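Local coordinates for protein cellulose hydrolase (Bacillus licheniformis, PDB 4YZP) that probably hydrolyses internal beta-1,4-glucosidic linkages in cellulose, acting as an endoglucanase of glycoside hydrolase family 5, at residues E251-V256 with H295-V300. Numbering follows the deposited sequence.
Sequences EDIKPV and HKYQMV
Tyr-297 lays its phenol along helix 243-261, where it packs against Ile-253 and Lys-254. Its CB lies 4.3 Å from Ile-253 CG2, and CD2 comes closer to the same methyl, at 3.9 Å. The ring then passes over the helix backbone: Lys-254 CA stands 4.3 Å from the ring centroid and 12° off the normal, a CH-pi contact on one face. The other face is closed by the CG of Lys-296, which leaves the phenol sandwiched between two lysines. Farther out, CZ is 4.0 Å from Lys-254 CB, and the hydroxyl OH ends 3.7 Å from Lys-254 CG. With CG anti to the backbone N (chi1 -176°), the Lys-254 chain runs extended past the hydroxyl, its CG and CD lying beside it. The OH itself is hydrogen-bonded to Glu-250, whose carboxylate also forms a salt bridge with Lys-296. In the family 5 TIM barrel this is the joint between two successive outer helices, 243-261 and 280-296, at the point where the latter ends in a Schellman motif, with Gln-298 as its C-prime residue, and the chain turns into the eighth barrel strand. Replacing Tyr-297 by an alanine is likely to open a gap between Lys-254 and Lys-296 and to leave the Glu-250 carboxylate without its phenolic partner. Deeper in, Met-299, which directly follows Gln-298, reaches across, extended beyond CG (chi3 180°). Its SD presses on Ile-253 CG2 at 3.5 Å, while the terminal CE touches Val-256 CB at 3.7 Å and also rests against the carbonyl oxygen of Ile-253. That oxygen accepts the N-H of Val-256 beside the kink at Pro-255. Tyr-222, on strand 218-224 of the barrel, touches Ile-253, Val-256 and Met-299.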
ATOM      1  N   GLU A 251      -1.862  18.319  -6.011  1.00 17.11           N
ATOM      2  CA  GLU A 251      -2.904  19.230  -5.545  1.00 20.39           C
ATOM      3  C   GLU A 251      -3.544  18.756  -4.252  1.00 19.47           C
ATOM      4  O   GLU A 251      -4.094  19.561  -3.499  1.00 17.69           O
ATOM      5  CB  GLU A 251      -3.993  19.408  -6.605  1.00 24.60           C
ATOM      6  CG  GLU A 251      -3.612  20.335  -7.739  1.00 29.02           C
ATOM      7  CD  GLU A 251      -4.642  20.352  -8.851  1.00 34.43           C
ATOM      8  OE1 GLU A 251      -5.738  19.756  -8.681  1.00 34.32           O
ATOM      9  OE2 GLU A 251      -4.357  20.968  -9.900  1.00 38.87           O
ATOM     10  N   ASP A 252      -3.488  17.450  -3.998  1.00 18.07           N
ATOM     11  CA  ASP A 252      -4.002  16.899  -2.750  1.00 18.62           C
ATOM     12  C   ASP A 252      -3.076  17.201  -1.580  1.00 20.86           C
ATOM     13  O   ASP A 252      -3.533  17.358  -0.451  1.00 25.47           O
ATOM     14  CB  ASP A 252      -4.193  15.383  -2.849  1.00 18.61           C
ATOM     15  CG  ASP A 252      -5.480  14.987  -3.570  1.00 22.02           C
ATOM     16  OD1 ASP A 252      -6.381  15.845  -3.723  1.00 24.92           O
ATOM     17  OD2 ASP A 252      -5.596  13.798  -3.957  1.00 20.52           O
ATOM     18  N   ILE A 253      -1.779  17.280  -1.862  1.00 17.08           N
ATOM     19  CA  ILE A 253      -0.731  17.351  -0.850  1.00 17.06           C
ATOM     20  C   ILE A 253      -0.274  18.771  -0.531  1.00 16.21           C
ATOM     21  O   ILE A 253      -0.048  19.119   0.634  1.00 16.42           O
ATOM     22  CB  ILE A 253       0.501  16.532  -1.303  1.00 18.84           C
ATOM     23  CG1 ILE A 253       0.104  15.078  -1.521  1.00 20.02           C
ATOM     24  CG2 ILE A 253       1.641  16.619  -0.301  1.00 20.77           C
ATOM     25  CD1 ILE A 253       1.205  14.256  -2.152  1.00 21.62           C
ATOM     26  N   LYS A 254      -0.131  19.584  -1.569  1.00 16.28           N
ATOM     27  CA  LYS A 254       0.379  20.942  -1.396  1.00 16.06           C
ATOM     28  C   LYS A 254      -0.389  21.774  -0.351  1.00 16.29           C
ATOM     29  O   LYS A 254       0.238  22.495   0.428  1.00 16.91           O
ATOM     30  CB  LYS A 254       0.399  21.672  -2.748  1.00 16.08           C
ATOM     31  CG  LYS A 254       1.024  23.080  -2.696  1.00 17.21           C
ATOM     32  CD  LYS A 254       1.050  23.709  -4.076  1.00 19.08           C
ATOM     33  CE  LYS A 254       1.469  25.174  -4.036  1.00 21.63           C
ATOM     34  NZ  LYS A 254       1.781  25.678  -5.408  1.00 24.41           N
ATOM     35  N   PRO A 255      -1.735  21.693  -0.315  1.00 15.43           N
ATOM     36  CA  PRO A 255      -2.401  22.558   0.675  1.00 15.84           C
ATOM     37  C   PRO A 255      -2.110  22.228   2.137  1.00 14.15           C
ATOM     38  O   PRO A 255      -2.235  23.114   2.984  1.00 14.75           O
ATOM     39  CB  PRO A 255      -3.890  22.339   0.372  1.00 16.89           C
ATOM     40  CG  PRO A 255      -3.911  22.030  -1.082  1.00 16.70           C
ATOM     41  CD  PRO A 255      -2.711  21.126  -1.266  1.00 16.25           C
ATOM     42  N   VAL A 256      -1.736  20.986   2.430  1.00 13.94           N
ATOM     43  CA  VAL A 256      -1.381  20.619   3.791  1.00 13.13           C
ATOM     44  C   VAL A 256      -0.026  21.251   4.103  1.00 13.36           C
ATOM     45  O   VAL A 256       0.216  21.731   5.210  1.00 13.60           O
ATOM     46  CB  VAL A 256      -1.337  19.090   3.972  1.00 14.05           C
ATOM     47  CG1 VAL A 256      -0.877  18.720   5.384  1.00 12.98           C
ATOM     48  CG2 VAL A 256      -2.692  18.512   3.649  1.00 14.44           C
ATOM     49  N   HIS A 295       8.339  13.969   0.246  1.00 14.46           N
ATOM     50  CA  HIS A 295       9.649  14.462   0.670  1.00 14.21           C
ATOM     51  C   HIS A 295       9.792  15.953   0.370  1.00 13.99           C
ATOM     52  O   HIS A 295      10.243  16.716   1.218  1.00 14.27           O
ATOM     53  CB  HIS A 295      10.774  13.673  -0.003  1.00 15.45           C
ATOM     54  CG  HIS A 295      12.100  13.819   0.682  1.00 15.48           C
ATOM     55  ND1 HIS A 295      12.962  14.865   0.431  1.00 17.85           N
ATOM     56  CD2 HIS A 295      12.709  13.053   1.624  1.00 15.14           C
ATOM     57  CE1 HIS A 295      14.043  14.737   1.182  1.00 17.45           C
ATOM     58  NE2 HIS A 295      13.915  13.639   1.912  1.00 16.11           N
ATOM     59  N   LYS A 296       9.381  16.348  -0.828  1.00 14.24           N
ATOM     60  CA  LYS A 296       9.378  17.746  -1.256  1.00 16.60           C
ATOM     61  C   LYS A 296       8.647  18.658  -0.276  1.00 16.14           C
ATOM     62  O   LYS A 296       9.117  19.758   0.031  1.00 16.20           O
ATOM     63  CB  LYS A 296       8.744  17.854  -2.642  1.00 19.81           C
ATOM     64  CG  LYS A 296       8.496  19.262  -3.139  1.00 23.52           C
ATOM     65  CD  LYS A 296       7.931  19.210  -4.550  1.00 26.01           C
ATOM     66  CE  LYS A 296       7.204  20.477  -4.893  1.00 28.70           C
ATOM     67  NZ  LYS A 296       6.778  20.480  -6.318  1.00 30.47           N
ATOM     68  N   TYR A 297       7.497  18.201   0.210  1.00 15.71           N
ATOM     69  CA  TYR A 297       6.688  19.009   1.117  1.00 15.74           C
ATOM     70  C   TYR A 297       6.930  18.653   2.594  1.00 16.72           C
ATOM     71  O   TYR A 297       6.126  18.990   3.469  1.00 17.02           O
ATOM     72  CB  TYR A 297       5.208  18.868   0.738  1.00 14.77           C
ATOM     73  CG  TYR A 297       4.886  19.557  -0.574  1.00 16.46           C
ATOM     74  CD1 TYR A 297       4.963  20.943  -0.695  1.00 18.65           C
ATOM     75  CD2 TYR A 297       4.500  18.822  -1.698  1.00 18.05           C
ATOM     76  CE1 TYR A 297       4.665  21.579  -1.899  1.00 19.26           C
ATOM     77  CE2 TYR A 297       4.209  19.445  -2.896  1.00 18.51           C
ATOM     78  CZ  TYR A 297       4.290  20.825  -2.992  1.00 18.86           C
ATOM     79  OH  TYR A 297       3.996  21.443  -4.192  1.00 20.82           O
ATOM     80  N   GLN A 298       8.064  18.001   2.855  1.00 16.21           N
ATOM     81  CA  GLN A 298       8.523  17.687   4.213  1.00 15.67           C
ATOM     82  C   GLN A 298       7.469  16.936   5.018  1.00 14.57           C
ATOM     83  O   GLN A 298       7.194  17.272   6.177  1.00 16.60           O
ATOM     84  CB  GLN A 298       8.932  18.963   4.955  1.00 18.39           C
ATOM     85  CG  GLN A 298      10.052  19.735   4.280  1.00 22.04           C
ATOM     86  CD  GLN A 298      10.270  21.092   4.915  1.00 27.40           C
ATOM     87  OE1 GLN A 298      11.131  21.263   5.778  1.00 33.50           O
ATOM     88  NE2 GLN A 298       9.474  22.059   4.508  1.00 26.06           N
ATOM     89  N   MET A 299       6.891  15.918   4.394  1.00 11.97           N
ATOM     90  CA  MET A 299       5.969  15.025   5.078  1.00 11.99           C
ATOM     91  C   MET A 299       6.559  13.618   5.121  1.00 12.65           C
ATOM     92  O   MET A 299       7.030  13.097   4.100  1.00 12.87           O
ATOM     93  CB  MET A 299       4.611  15.013   4.376  1.00 11.58           C
ATOM     94  CG  MET A 299       3.976  16.372   4.321  1.00 12.22           C
ATOM     95  SD  MET A 299       2.685  16.380   3.066  1.00 18.01           S
ATOM     96  CE  MET A 299       2.114  18.072   3.231  1.00 16.59           C
ATOM     97  N   VAL A 300       6.535  13.010   6.300  1.00 10.80           N
ATOM     98  CA  VAL A 300       7.083  11.664   6.476  1.00  9.92           C
ATOM     99  C   VAL A 300       6.126  10.619   5.925  1.00 10.69           C
ATOM    100  O   VAL A 300       5.028  10.453   6.446  1.00 10.87           O
ATOM    101  CB  VAL A 300       7.355  11.342   7.968  1.00 10.56           C
ATOM    102  CG1 VAL A 300       7.804   9.893   8.140  1.00 10.96           C
ATOM    103  CG2 VAL A 300       8.392  12.286   8.564  1.00 11.41           C
TER